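Long-range contacts in putative Acetyltransferase (PDB 3EFA), which probably transfers an acetyl group from acetyl-coenzyme A to an amine of a still unidentified acceptor, as a member of the GNAT N-acetyltransferase family: residues I6-S11 / T94-W99; P12-A17 / Y48-L53; I59-L64 / R76-K81; G112-Q117 / P138-H143. One frame throughout, in Å; residues are numbered along the deposited sequence.

Contact 1: residues I6-S11 / T94-W99. With FMT (formic acid), chain E.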
loop_
_atom_site.group_PDB
_atom_site.type_symbol
_atom_site.label_atom_id
_atom_site.label_comp_id
_atom_site.label_asym_id
_atom_site.label_seq_id
_atom_site.Cartn_x
_atom_site.Cartn_y
_atom_site.Cartn_z
ATOM N N ILE A 6 -22.250 -6.378 -20.292
ATOM C CA ILE A 6 -21.121 -6.613 -19.386
ATOM C C ILE A 6 -21.208 -7.991 -18.715
ATOM O O ILE A 6 -22.258 -8.366 -18.206
ATOM C CB ILE A 6 -21.053 -5.522 -18.286
ATOM C CG1 ILE A 6 -20.736 -4.151 -18.902
ATOM C CG2 ILE A 6 -20.028 -5.898 -17.209
ATOM C CD1 ILE A 6 -21.000 -2.953 -17.946
ATOM N N ILE A 7 -20.098 -8.728 -18.699
ATOM C CA ILE A 7 -20.067 -10.088 -18.154
ATOM C C ILE A 7 -18.965 -10.306 -17.106
ATOM O O ILE A 7 -17.805 -9.966 -17.333
ATOM C CB ILE A 7 -19.930 -11.148 -19.302
ATOM C CG1 ILE A 7 -21.167 -11.108 -20.206
ATOM C CG2 ILE A 7 -19.701 -12.577 -18.746
ATOM C CD1 ILE A 7 -21.148 -12.134 -21.310
ATOM N N PHE A 8 -19.347 -10.872 -15.962
ATOM C CA PHE A 8 -18.413 -11.232 -14.891
ATOM C C PHE A 8 -18.389 -12.751 -14.728
ATOM O O PHE A 8 -19.367 -13.320 -14.258
ATOM C CB PHE A 8 -18.854 -10.629 -13.539
ATOM C CG PHE A 8 -18.880 -9.123 -13.499
ATOM C CD1 PHE A 8 -17.720 -8.396 -13.242
ATOM C CD2 PHE A 8 -20.080 -8.428 -13.663
ATOM C CE1 PHE A 8 -17.750 -6.991 -13.190
ATOM C CE2 PHE A 8 -20.124 -7.029 -13.609
ATOM C CZ PHE A 8 -18.956 -6.305 -13.377
ATOM N N SER A 9 -17.287 -13.413 -15.078
ATOM C CA SER A 9 -17.236 -14.879 -14.964
ATOM C C SER A 9 -15.905 -15.513 -15.367
ATOM O O SER A 9 -15.053 -14.866 -15.981
ATOM C CB SER A 9 -18.374 -15.531 -15.782
ATOM O OG SER A 9 -18.009 -15.714 -17.143
ATOM N N ALA A 10 -15.761 -16.801 -15.045
ATOM C CA ALA A 10 -14.555 -17.572 -15.367
ATOM C C ALA A 10 -14.717 -18.534 -16.562
ATOM O O ALA A 10 -13.932 -19.468 -16.707
ATOM C CB ALA A 10 -14.099 -18.352 -14.137
ATOM N N SER A 11 -15.723 -18.316 -17.409
ATOM C CA SER A 11 -15.977 -19.237 -18.524
ATOM C C SER A 11 -14.885 -19.186 -19.597
ATOM O O SER A 11 -14.234 -18.157 -19.792
ATOM C CB SER A 11 -17.360 -18.995 -19.155
ATOM O OG SER A 11 -17.369 -17.871 -20.031
ATOM N N THR A 94 -17.162 1.273 -12.823
ATOM C CA THR A 94 -18.375 1.591 -12.054
ATOM C C THR A 94 -19.243 0.339 -11.861
ATOM O O THR A 94 -19.795 0.124 -10.783
ATOM C CB THR A 94 -19.214 2.721 -12.716
ATOM O OG1 THR A 94 -18.453 3.935 -12.759
ATOM C CG2 THR A 94 -20.511 2.977 -11.944
ATOM N N ALA A 95 -19.342 -0.508 -12.889
ATOM C CA ALA A 95 -20.075 -1.771 -12.721
ATOM C C ALA A 95 -19.349 -2.805 -11.838
ATOM O O ALA A 95 -19.981 -3.519 -11.063
ATOM C CB ALA A 95 -20.471 -2.368 -14.075
ATOM N N ALA A 96 -18.028 -2.877 -11.940
ATOM C CA ALA A 96 -17.257 -3.820 -11.118
ATOM C C ALA A 96 -17.295 -3.487 -9.616
ATOM O O ALA A 96 -17.334 -4.399 -8.774
ATOM C CB ALA A 96 -15.799 -3.934 -11.625
ATOM N N GLU A 97 -17.292 -2.191 -9.285
ATOM C CA GLU A 97 -17.469 -1.758 -7.890
ATOM C C GLU A 97 -18.793 -2.259 -7.297
ATOM O O GLU A 97 -18.825 -2.793 -6.188
ATOM C CB GLU A 97 -17.342 -0.226 -7.744
ATOM C CG GLU A 97 -15.904 0.292 -7.919
ATOM C CD GLU A 97 -15.772 1.816 -7.840
ATOM O OE1 GLU A 97 -16.720 2.500 -7.398
ATOM O OE2 GLU A 97 -14.700 2.334 -8.218
ATOM N N GLU A 98 -19.878 -2.101 -8.046
ATOM C CA GLU A 98 -21.195 -2.567 -7.611
ATOM C C GLU A 98 -21.243 -4.110 -7.454
ATOM O O GLU A 98 -21.800 -4.631 -6.480
ATOM C CB GLU A 98 -22.284 -2.029 -8.560
ATOM C CG GLU A 98 -23.653 -2.707 -8.456
ATOM C CD GLU A 98 -24.341 -2.467 -7.114
ATOM O OE1 GLU A 98 -24.287 -1.326 -6.605
ATOM O OE2 GLU A 98 -24.945 -3.419 -6.571
ATOM N N TRP A 99 -20.630 -4.827 -8.395
ATOM C CA TRP A 99 -20.485 -6.288 -8.304
ATOM C C TRP A 99 -19.737 -6.709 -7.014
ATOM O O TRP A 99 -20.154 -7.638 -6.322
ATOM C CB TRP A 99 -19.780 -6.808 -9.562
ATOM C CG TRP A 99 -19.665 -8.321 -9.699
ATOM C CD1 TRP A 99 -20.550 -9.162 -10.321
ATOM C CD2 TRP A 99 -18.583 -9.146 -9.245
ATOM N NE1 TRP A 99 -20.097 -10.462 -10.256
ATOM C CE2 TRP A 99 -18.893 -10.482 -9.603
ATOM C CE3 TRP A 99 -17.388 -8.890 -8.553
ATOM C CZ2 TRP A 99 -18.051 -11.552 -9.301
ATOM C CZ3 TRP A 99 -16.548 -9.958 -8.252
ATOM C CH2 TRP A 99 -16.883 -11.269 -8.623
HETATM C C FMT E . -24.775 -4.788 -19.143
HETATM O O1 FMT E . -25.277 -3.768 -18.649
HETATM O O2 FMT E . -24.901 -5.932 -18.695
#

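Contact 2: residues P12-A17 / Y48-L53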
loop_
_atom_site.group_PDB
_atom_site.type_symbol
_atom_site.label_atom_id
_atom_site.label_comp_id
_atom_site.label_asym_id
_atom_site.label_seq_id
_atom_site.Cartn_x
_atom_site.Cartn_y
_atom_site.Cartn_z
ATOM N N PRO A 12 -14.681 -20.314 -20.285
ATOM C CA PRO A 12 -13.778 -20.389 -21.442
ATOM C C PRO A 12 -13.940 -19.186 -22.383
ATOM O O PRO A 12 -12.943 -18.553 -22.733
ATOM C CB PRO A 12 -14.225 -21.684 -22.143
ATOM C CG PRO A 12 -14.729 -22.554 -21.008
ATOM C CD PRO A 12 -15.320 -21.611 -19.979
ATOM N N ALA A 13 -15.171 -18.879 -22.780
ATOM C CA ALA A 13 -15.424 -17.791 -23.731
ATOM C C ALA A 13 -15.074 -16.388 -23.188
ATOM O O ALA A 13 -14.410 -15.610 -23.867
ATOM C CB ALA A 13 -16.877 -17.836 -24.232
ATOM N N ASN A 14 -15.521 -16.070 -21.977
ATOM C CA ASN A 14 -15.213 -14.774 -21.369
ATOM C C ASN A 14 -13.714 -14.623 -21.023
ATOM O O ASN A 14 -13.119 -13.549 -21.168
ATOM C CB ASN A 14 -16.080 -14.542 -20.122
ATOM C CG ASN A 14 -16.156 -13.068 -19.720
ATOM O OD1 ASN A 14 -16.558 -12.209 -20.519
ATOM N ND2 ASN A 14 -15.786 -12.771 -18.474
ATOM N N ARG A 15 -13.124 -15.716 -20.561
ATOM C CA ARG A 15 -11.698 -15.815 -20.294
ATOM C C ARG A 15 -10.896 -15.529 -21.566
ATOM O O ARG A 15 -9.876 -14.816 -21.540
ATOM C CB ARG A 15 -11.420 -17.246 -19.857
ATOM C CG ARG A 15 -10.185 -17.458 -19.062
ATOM C CD ARG A 15 -10.373 -18.689 -18.201
ATOM N NE ARG A 15 -10.164 -19.928 -18.925
ATOM C CZ ARG A 15 -10.905 -21.021 -18.753
ATOM N NH1 ARG A 15 -11.916 -21.016 -17.892
ATOM N NH2 ARG A 15 -10.648 -22.116 -19.458
ATOM N N ALA A 16 -11.374 -16.088 -22.679
ATOM C CA ALA A 16 -10.736 -15.913 -23.973
ATOM C C ALA A 16 -10.750 -14.448 -24.404
ATOM O O ALA A 16 -9.737 -13.918 -24.854
ATOM C CB ALA A 16 -11.415 -16.812 -25.052
ATOM N N ALA A 17 -11.909 -13.812 -24.278
ATOM C CA ALA A 17 -12.049 -12.400 -24.578
ATOM C C ALA A 17 -11.016 -11.541 -23.811
ATOM O O ALA A 17 -10.359 -10.658 -24.387
ATOM C CB ALA A 17 -13.488 -11.930 -24.263
ATOM N N TYR A 48 -13.043 -12.779 -14.698
ATOM C CA TYR A 48 -12.695 -11.541 -15.411
ATOM C C TYR A 48 -13.948 -10.723 -15.714
ATOM O O TYR A 48 -15.029 -11.275 -15.857
ATOM C CB TYR A 48 -11.909 -11.856 -16.700
ATOM C CG TYR A 48 -10.702 -12.749 -16.458
ATOM C CD1 TYR A 48 -9.424 -12.204 -16.321
ATOM C CD2 TYR A 48 -10.841 -14.137 -16.330
ATOM C CE1 TYR A 48 -8.315 -13.015 -16.083
ATOM C CE2 TYR A 48 -9.734 -14.957 -16.080
ATOM C CZ TYR A 48 -8.466 -14.387 -15.960
ATOM O OH TYR A 48 -7.347 -15.174 -15.712
ATOM N N ALA A 49 -13.800 -9.400 -15.778
ATOM C CA ALA A 49 -14.891 -8.515 -16.184
ATOM C C ALA A 49 -14.672 -8.056 -17.625
ATOM O O ALA A 49 -13.622 -7.489 -17.929
ATOM C CB ALA A 49 -14.998 -7.288 -15.230
ATOM N N VAL A 50 -15.656 -8.292 -18.503
ATOM C CA VAL A 50 -15.551 -7.896 -19.912
ATOM C C VAL A 50 -16.778 -7.117 -20.414
ATOM O O VAL A 50 -17.921 -7.556 -20.211
ATOM C CB VAL A 50 -15.302 -9.141 -20.841
ATOM C CG1 VAL A 50 -15.168 -8.729 -22.314
ATOM C CG2 VAL A 50 -14.083 -9.920 -20.402
ATOM N N LEU A 51 -16.540 -5.974 -21.070
ATOM C CA LEU A 51 -17.612 -5.185 -21.710
ATOM C C LEU A 51 -17.681 -5.428 -23.231
ATOM O O LEU A 51 -16.696 -5.249 -23.951
ATOM C CB LEU A 51 -17.467 -3.679 -21.397
ATOM C CG LEU A 51 -18.618 -2.707 -21.770
ATOM C CD1 LEU A 51 -18.690 -1.466 -20.851
ATOM C CD2 LEU A 51 -18.619 -2.273 -23.269
ATOM N N TYR A 52 -18.854 -5.840 -23.705
ATOM C CA TYR A 52 -19.090 -6.168 -25.123
ATOM C C TYR A 52 -20.039 -5.154 -25.804
ATOM O O TYR A 52 -21.109 -4.822 -25.262
ATOM C CB TYR A 52 -19.740 -7.552 -25.236
ATOM C CG TYR A 52 -18.945 -8.727 -24.684
ATOM C CD1 TYR A 52 -18.199 -9.549 -25.532
ATOM C CD2 TYR A 52 -18.971 -9.042 -23.318
ATOM C CE1 TYR A 52 -17.477 -10.637 -25.037
ATOM C CE2 TYR A 52 -18.253 -10.134 -22.811
ATOM C CZ TYR A 52 -17.510 -10.931 -23.681
ATOM O OH TYR A 52 -16.796 -12.020 -23.198
ATOM N N LEU A 53 -19.666 -4.655 -26.979
ATOM C CA LEU A 53 -20.619 -3.857 -27.756
ATOM C C LEU A 53 -21.557 -4.807 -28.482
ATOM O O LEU A 53 -22.764 -4.584 -28.554
ATOM C CB LEU A 53 -19.920 -2.958 -28.766
ATOM C CG LEU A 53 -19.218 -1.731 -28.200
ATOM C CD1 LEU A 53 -18.898 -0.771 -29.329
ATOM C CD2 LEU A 53 -20.092 -1.056 -27.153
#

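Contact 3: residues I59-L64 / R76-K81. With FMT (formic acid), chain C.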
loop_
_atom_site.group_PDB
_atom_site.type_symbol
_atom_site.label_atom_id
_atom_site.label_comp_id
_atom_site.label_asym_id
_atom_site.label_seq_id
_atom_site.Cartn_x
_atom_site.Cartn_y
_atom_site.Cartn_z
ATOM N N ILE A 59 -14.526 -5.045 -25.889
ATOM C CA ILE A 59 -13.733 -3.817 -26.078
ATOM C C ILE A 59 -12.923 -3.319 -24.865
ATOM O O ILE A 59 -11.947 -2.571 -25.025
ATOM C CB ILE A 59 -14.577 -2.636 -26.642
ATOM C CG1 ILE A 59 -15.637 -2.187 -25.637
ATOM C CG2 ILE A 59 -15.203 -2.993 -27.987
ATOM C CD1 ILE A 59 -16.208 -0.796 -25.940
ATOM N N THR A 60 -13.316 -3.711 -23.660
ATOM C CA THR A 60 -12.550 -3.331 -22.482
ATOM C C THR A 60 -12.673 -4.424 -21.408
ATOM O O THR A 60 -13.661 -5.174 -21.399
ATOM C CB THR A 60 -12.951 -1.896 -21.979
ATOM O OG1 THR A 60 -12.009 -1.430 -21.003
ATOM C CG2 THR A 60 -14.374 -1.876 -21.399
ATOM N N THR A 61 -11.658 -4.541 -20.544
ATOM C CA THR A 61 -11.592 -5.637 -19.567
ATOM C C THR A 61 -10.812 -5.287 -18.296
ATOM O O THR A 61 -9.961 -4.401 -18.296
ATOM C CB THR A 61 -10.953 -6.934 -20.187
ATOM O OG1 THR A 61 -10.995 -8.004 -19.234
ATOM C CG2 THR A 61 -9.497 -6.696 -20.568
ATOM N N LEU A 62 -11.115 -5.996 -17.217
ATOM C CA LEU A 62 -10.285 -5.981 -16.008
ATOM C C LEU A 62 -10.311 -7.352 -15.295
ATOM O O LEU A 62 -11.223 -8.158 -15.513
ATOM C CB LEU A 62 -10.692 -4.834 -15.062
ATOM C CG LEU A 62 -12.069 -4.813 -14.379
ATOM C CD1 LEU A 62 -12.135 -5.756 -13.173
ATOM C CD2 LEU A 62 -12.423 -3.388 -13.954
ATOM N N ARG A 63 -9.306 -7.615 -14.462
ATOM C CA ARG A 63 -9.209 -8.887 -13.749
ATOM C C ARG A 63 -9.617 -8.730 -12.276
ATOM O O ARG A 63 -9.149 -7.818 -11.572
ATOM C CB ARG A 63 -7.783 -9.472 -13.861
ATOM C CG ARG A 63 -7.601 -10.878 -13.208
ATOM C CD ARG A 63 -6.244 -11.539 -13.536
ATOM N NE ARG A 63 -5.133 -10.998 -12.739
ATOM C CZ ARG A 63 -3.880 -11.463 -12.751
ATOM N NH1 ARG A 63 -3.547 -12.502 -13.527
ATOM N NH2 ARG A 63 -2.954 -10.889 -11.976
ATOM N N LEU A 64 -10.486 -9.618 -11.802
ATOM C CA LEU A 64 -10.902 -9.556 -10.398
ATOM C C LEU A 64 -9.906 -10.291 -9.480
ATOM O O LEU A 64 -9.668 -11.489 -9.650
ATOM C CB LEU A 64 -12.347 -10.064 -10.244
ATOM C CG LEU A 64 -13.294 -9.154 -11.056
ATOM C CD1 LEU A 64 -14.354 -9.901 -11.833
ATOM C CD2 LEU A 64 -13.919 -8.035 -10.196
ATOM N N ARG A 76 -5.064 -5.941 -14.336
ATOM C CA ARG A 76 -4.930 -6.166 -15.789
ATOM C C ARG A 76 -5.972 -5.387 -16.627
ATOM O O ARG A 76 -6.716 -5.963 -17.457
ATOM C CB ARG A 76 -4.925 -7.673 -16.112
ATOM C CG ARG A 76 -3.822 -8.469 -15.367
ATOM C CD ARG A 76 -2.426 -7.889 -15.632
ATOM N NE ARG A 76 -1.318 -8.840 -15.469
ATOM C CZ ARG A 76 -0.565 -8.980 -14.370
ATOM N NH1 ARG A 76 -0.795 -8.251 -13.276
ATOM N NH2 ARG A 76 0.432 -9.868 -14.360
ATOM N N VAL A 77 -5.978 -4.070 -16.413
ATOM C CA VAL A 77 -6.954 -3.127 -16.969
ATOM C C VAL A 77 -6.556 -2.618 -18.363
ATOM O O VAL A 77 -5.470 -2.075 -18.532
ATOM C CB VAL A 77 -7.072 -1.904 -16.042
ATOM C CG1 VAL A 77 -8.232 -0.997 -16.465
ATOM C CG2 VAL A 77 -7.208 -2.354 -14.569
ATOM N N CYS A 78 -7.423 -2.788 -19.360
ATOM C CA CYS A 78 -7.096 -2.325 -20.715
ATOM C C CYS A 78 -8.292 -2.231 -21.670
ATOM O O CYS A 78 -9.344 -2.842 -21.443
ATOM C CB CYS A 78 -5.961 -3.168 -21.333
ATOM S SG CYS A 78 -6.349 -4.909 -21.739
ATOM N N THR A 79 -8.112 -1.464 -22.744
ATOM C CA THR A 79 -9.185 -1.176 -23.693
ATOM C C THR A 79 -8.687 -1.319 -25.129
ATOM O O THR A 79 -7.587 -0.864 -25.450
ATOM C CB THR A 79 -9.721 0.266 -23.495
ATOM O OG1 THR A 79 -10.336 0.381 -22.205
ATOM C CG2 THR A 79 -10.740 0.647 -24.585
ATOM N N ARG A 80 -9.492 -1.947 -25.985
ATOM C CA ARG A 80 -9.163 -2.075 -27.407
ATOM C C ARG A 80 -8.841 -0.695 -27.995
ATOM O O ARG A 80 -9.546 0.294 -27.721
ATOM C CB ARG A 80 -10.313 -2.745 -28.182
ATOM C CG ARG A 80 -9.936 -3.199 -29.595
ATOM C CD ARG A 80 -11.120 -3.752 -30.393
ATOM N NE ARG A 80 -11.647 -5.004 -29.862
ATOM C CZ ARG A 80 -11.621 -6.184 -30.493
ATOM N NH1 ARG A 80 -11.084 -6.313 -31.702
ATOM N NH2 ARG A 80 -12.148 -7.252 -29.908
ATOM N N LYS A 81 -7.787 -0.638 -28.808
ATOM C CA LYS A 81 -7.226 0.629 -29.264
ATOM C C LYS A 81 -8.218 1.574 -29.946
ATOM O O LYS A 81 -8.256 2.773 -29.647
ATOM C CB LYS A 81 -6.018 0.405 -30.171
ATOM C CG LYS A 81 -5.095 1.617 -30.219
ATOM C CD LYS A 81 -4.189 1.601 -31.436
ATOM C CE LYS A 81 -3.357 2.872 -31.505
ATOM N NZ LYS A 81 -2.642 3.002 -32.804
HETATM C C FMT C . -10.507 3.761 -21.866
HETATM O O1 FMT C . -11.662 3.340 -21.972
HETATM O O2 FMT C . -9.966 4.514 -22.680
HETATM O O HOH W 1 -8.405 -8.658 -17.647
#

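Contact 4: residues G112-Q117 / P138-H143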
loop_
_atom_site.group_PDB
_atom_site.type_symbol
_atom_site.label_atom_id
_atom_site.label_comp_id
_atom_site.label_asym_id
_atom_site.label_seq_id
_atom_site.Cartn_x
_atom_site.Cartn_y
_atom_site.Cartn_z
ATOM N N GLY A 112 -1.927 1.447 -9.910
ATOM C CA GLY A 112 -1.919 2.057 -11.229
ATOM C C GLY A 112 -0.601 2.674 -11.665
ATOM O O GLY A 112 0.295 2.923 -10.850
ATOM N N GLU A 113 -0.485 2.917 -12.967
ATOM C CA GLU A 113 0.675 3.612 -13.512
ATOM C C GLU A 113 0.577 5.057 -13.067
ATOM O O GLU A 113 -0.524 5.586 -12.942
ATOM C CB GLU A 113 0.717 3.491 -15.049
ATOM C CG GLU A 113 0.777 2.040 -15.542
ATOM C CD GLU A 113 0.929 1.911 -17.060
ATOM O OE1 GLU A 113 0.176 1.115 -17.670
ATOM O OE2 GLU A 113 1.804 2.592 -17.643
ATOM N N LEU A 114 1.715 5.693 -12.805
ATOM C CA LEU A 114 1.691 7.072 -12.306
ATOM C C LEU A 114 0.850 7.997 -13.197
ATOM O O LEU A 114 0.105 8.842 -12.698
ATOM C CB LEU A 114 3.106 7.633 -12.140
ATOM C CG LEU A 114 3.145 9.022 -11.495
ATOM C CD1 LEU A 114 2.414 9.023 -10.159
ATOM C CD2 LEU A 114 4.572 9.518 -11.326
ATOM N N THR A 115 0.964 7.814 -14.510
ATOM C CA THR A 115 0.246 8.642 -15.477
ATOM C C THR A 115 -1.285 8.580 -15.372
ATOM O O THR A 115 -1.983 9.436 -15.911
ATOM C CB THR A 115 0.666 8.303 -16.922
ATOM O OG1 THR A 115 -0.255 8.904 -17.837
ATOM C CG2 THR A 115 0.675 6.797 -17.149
ATOM N N ALA A 116 -1.809 7.578 -14.673
ATOM C CA ALA A 116 -3.260 7.439 -14.535
ATOM C C ALA A 116 -3.814 7.992 -13.214
ATOM O O ALA A 116 -5.003 7.859 -12.931
ATOM C CB ALA A 116 -3.671 5.974 -14.718
ATOM N N GLN A 117 -2.959 8.619 -12.412
ATOM C CA GLN A 117 -3.375 9.060 -11.084
ATOM C C GLN A 117 -4.677 9.881 -11.125
ATOM O O GLN A 117 -5.640 9.567 -10.413
ATOM C CB GLN A 117 -2.239 9.814 -10.364
ATOM C CG GLN A 117 -2.650 10.441 -9.031
ATOM C CD GLN A 117 -1.463 10.872 -8.150
ATOM O OE1 GLN A 117 -0.318 10.447 -8.354
ATOM N NE2 GLN A 117 -1.749 11.705 -7.149
ATOM N N PRO A 138 7.105 3.662 -12.885
ATOM C CA PRO A 138 6.464 4.187 -11.661
ATOM C C PRO A 138 5.003 3.750 -11.428
ATOM O O PRO A 138 4.157 3.829 -12.331
ATOM C CB PRO A 138 6.514 5.713 -11.844
ATOM C CG PRO A 138 7.271 5.958 -13.109
ATOM C CD PRO A 138 7.232 4.703 -13.916
ATOM N N VAL A 139 4.729 3.325 -10.196
ATOM C CA VAL A 139 3.414 2.867 -9.772
ATOM C C VAL A 139 2.959 3.615 -8.511
ATOM O O VAL A 139 3.785 4.058 -7.716
ATOM C CB VAL A 139 3.458 1.372 -9.433
ATOM C CG1 VAL A 139 2.084 0.733 -9.621
ATOM C CG2 VAL A 139 4.492 0.674 -10.292
ATOM N N VAL A 140 1.647 3.753 -8.330
ATOM C CA VAL A 140 1.099 4.290 -7.088
ATOM C C VAL A 140 0.013 3.377 -6.545
ATOM O O VAL A 140 -0.777 2.821 -7.302
ATOM C CB VAL A 140 0.522 5.716 -7.254
ATOM C CG1 VAL A 140 1.638 6.767 -7.173
ATOM C CG2 VAL A 140 -0.287 5.840 -8.560
ATOM N N ILE A 141 -0.016 3.224 -5.225
ATOM C CA ILE A 141 -1.026 2.404 -4.564
ATOM C C ILE A 141 -2.217 3.283 -4.185
ATOM O O ILE A 141 -2.052 4.283 -3.485
ATOM C CB ILE A 141 -0.432 1.722 -3.303
ATOM C CG1 ILE A 141 0.942 1.117 -3.621
ATOM C CG2 ILE A 141 -1.377 0.657 -2.743
ATOM C CD1 ILE A 141 0.906 -0.005 -4.627
HETATM N N MSE A 142 -3.412 2.914 -4.648
HETATM C CA MSE A 142 -4.613 3.734 -4.446
HETATM C C MSE A 142 -5.778 2.966 -3.806
HETATM O O MSE A 142 -5.987 1.789 -4.085
HETATM C CB MSE A 142 -5.061 4.386 -5.774
HETATM C CG MSE A 142 -3.930 5.110 -6.527
HETATM SE SE MSE A 142 -4.460 6.186 -8.103
HETATM C CE MSE A 142 -5.405 7.611 -7.140
ATOM N N HIS A 143 -6.540 3.642 -2.951
ATOM C CA HIS A 143 -7.711 3.022 -2.336
ATOM C C HIS A 143 -8.965 3.896 -2.438
ATOM O O HIS A 143 -8.891 5.103 -2.664
ATOM C CB HIS A 143 -7.421 2.624 -0.874
ATOM C CG HIS A 143 -6.443 1.494 -0.744
ATOM N ND1 HIS A 143 -5.108 1.692 -0.458
ATOM C CD2 HIS A 143 -6.596 0.157 -0.911
ATOM C CE1 HIS A 143 -4.486 0.526 -0.437
ATOM N NE2 HIS A 143 -5.366 -0.421 -0.713
#

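Contact 1: residues I6-S11 / T94-W99
F8 holds CG anti to its carbonyl carbon (chi1 -63°), W99 holds CG anti to its amide nitrogen (chi1 -174°), and these settings carry the two aromatic groups past each other in opposite directions into an offset stack. In this GNAT fold the pair joins the outermost strand 5-9 to helix 88-102, which covers that face of the sheet. The benzene ring of F8 lies over the five-membered ring of W99, with centroids 4.1 Å apart and planes inclined by 19°. Each methylene follows its ring into the partner: F8 CB lies over the indole face, and W99 CB stands 4.1 Å from the centroid of the F8 ring. Broad, flat aromatic rings suit this place, since stacking covers much of each face and the two segments share no hydrogen bond. Small alanines let the helix come close, A96 CB touching F8 CE1 at 3.9 Å and A95 CB meeting I6 CD1 at 4.0 Å. L64 of the next strand but one packs on both aromatic side chains, and R103 makes a cation-pi contact with W99. A formic acid molecule, probably from the crystallisation liquor, accepts a hydrogen bond from I6 N to its O2 at 3.1 Å.

Contact 2: residues P12-A17 / Y48-L53
N14 and Y52 meet through a hydrogen bond of 2.7 Å from Y52 OH to N14 OD1. The phenol comes to the amide in the carbonyl plane and on a lone pair, while the amide oxygen in turn lies at the edge of the Y52 ring. N14 reaches this point because its CG stands anti to the backbone N (chi1 -161°), which swings the amide off the flank of helix 12-29 and down onto strand 48-52. The contact is thus the packing of the first helix of the GNAT fold across its central sheet, the short axes crossing at 76°. V50 carries the middle of the interface. It holds CG1 opposite its own amide nitrogen (chi1 -179°), and this branch touches A17 CB at 4.1 Å and lies over a face of the Y52 ring, while V50 CB is 3.3 Å from N14 OD1. Alanine suits position 17, since its lone methyl touches both V50 CG1 and the phenol, 3.5 Å from Y52 OH, and a larger side chain would press on them. At the other end the aliphatic part of R15 rests on Y48, R15 CG to Y48 CE2 at 3.9 Å, and the hydroxyl of Y48 turns away to D42. A leucine in place of N14 would probably leave the Y52 hydroxyl without this acceptor and the phenol freer to shift. The N14 ND2 end has a weak bond to S9 O, so one amide spans polar atoms of two strands and lets a polar side chain be buried among apolar ones.

Contact 3: residues I59-L64 / R76-K81
C78 O is gripped by T61 N at 3.0 Å, nearly along the C=O axis, and T60 OG1 stands at the same distance. That hydroxyl also lies 2.7 Å from T79 OG1 in a hydrogen bond either threonine could donate. With OG1 anti to the backbone N (chi1 -168°), T60 nears both oxygens, but its one proton serves only one at a time, so the bond to C78 O is unsettled. Threonine suits the pair, joining a hydroxyl to a strand-friendly beta-branched shape. C78 N returns a bond to T61 O, and R80 N meets I59 O at 2.7 Å. The segments form the hairpin central to the GNAT sheet, and T79 leads toward the loop and helix start where G85 N and G89 N bind a formic acid, probably from the crystallisation liquor, consistent with the family's pyrophosphate-binding loop. R76 CG lies over one face of the R63 guanidinium, 3.9 Å from R63 NE. D39, D42 and E65 form salt bridges with R63, and a methionine there would probably leave these carboxylates without their shared positive partner. R76 gives NH2 to E37 O; a water donates to R76 O and to T61 OG1, itself bonded to A49 O.

Contact 4: residues G112-Q117 / P138-H143
G112 opens the contact by pairing with V140 in the antiparallel sheet, as a hydrogen-bonded pair: V140 N reaches G112 O at 3.0 Å, and G112 N reaches V140 O at 3.2 Å with a more bent N-H...O angle of 136°. This joins strands 107-113 and 139-145, neighbours in the second half of the GNAT sheet. Glycine suits the place because it brings no side chain to the face on which V140 and M142 lie; a beta-carbon there would stand about 4.6 Å from both V140 O and M142 SE. E113 faces V139 in the next, non-hydrogen-bonded pair, but its side chain is directed away and its carboxylate forms a salt bridge with R30, so a charged residue suits this exposed strand end. At L114 the chain leaves the strand for a 3-10 turn. L114 N still bonds to P138 O at 3.1 Å, though it stands well above the carbonyl plane and uses no lone pair. The leucine, with CG anti to the backbone N (chi1 -174°), lays CB against P138 CB at 3.9 Å and carries CD1 across to V140 CG1 at 3.8 Å. The turn itself is closed by A116 N to E113 O and by Q117 N to L114 O. Q117 then starts helix 117-122: its NE2 is bonded to E121, while its backbone O meets the methyl CE of M142, present as selenomethionine, at 3.8 Å. The chemistry implies a division of labour, with backbone bonds fixing the strand pairing and aliphatic branches fastening the turn, while the charged and amide ends find their partners elsewhere.

Overall arrangement
From the N terminus, segment 6-11 opens the longest loop, closed by contact 1 at segment 94-99, 83 residues on at the nearest ends. Contacts 2 and 3 nest inside it in series: contact 2 brings strand 48-52 back against helix 12-29, and contact 3 closes the hairpin of strands 57-66 and 71-79. These three touch one another. Backbone bonds run from I7 to V50 and from A49 to L62, while A96 packs on L62. Helices 12-29 and 88-102 cover opposite faces of the sheet, the first meeting T61 and C78, the second T60 and L62. Contact 4 follows after contact 1 has closed and joins strands 107-113 and 139-145, its centre about 22 Å from that of contact 1.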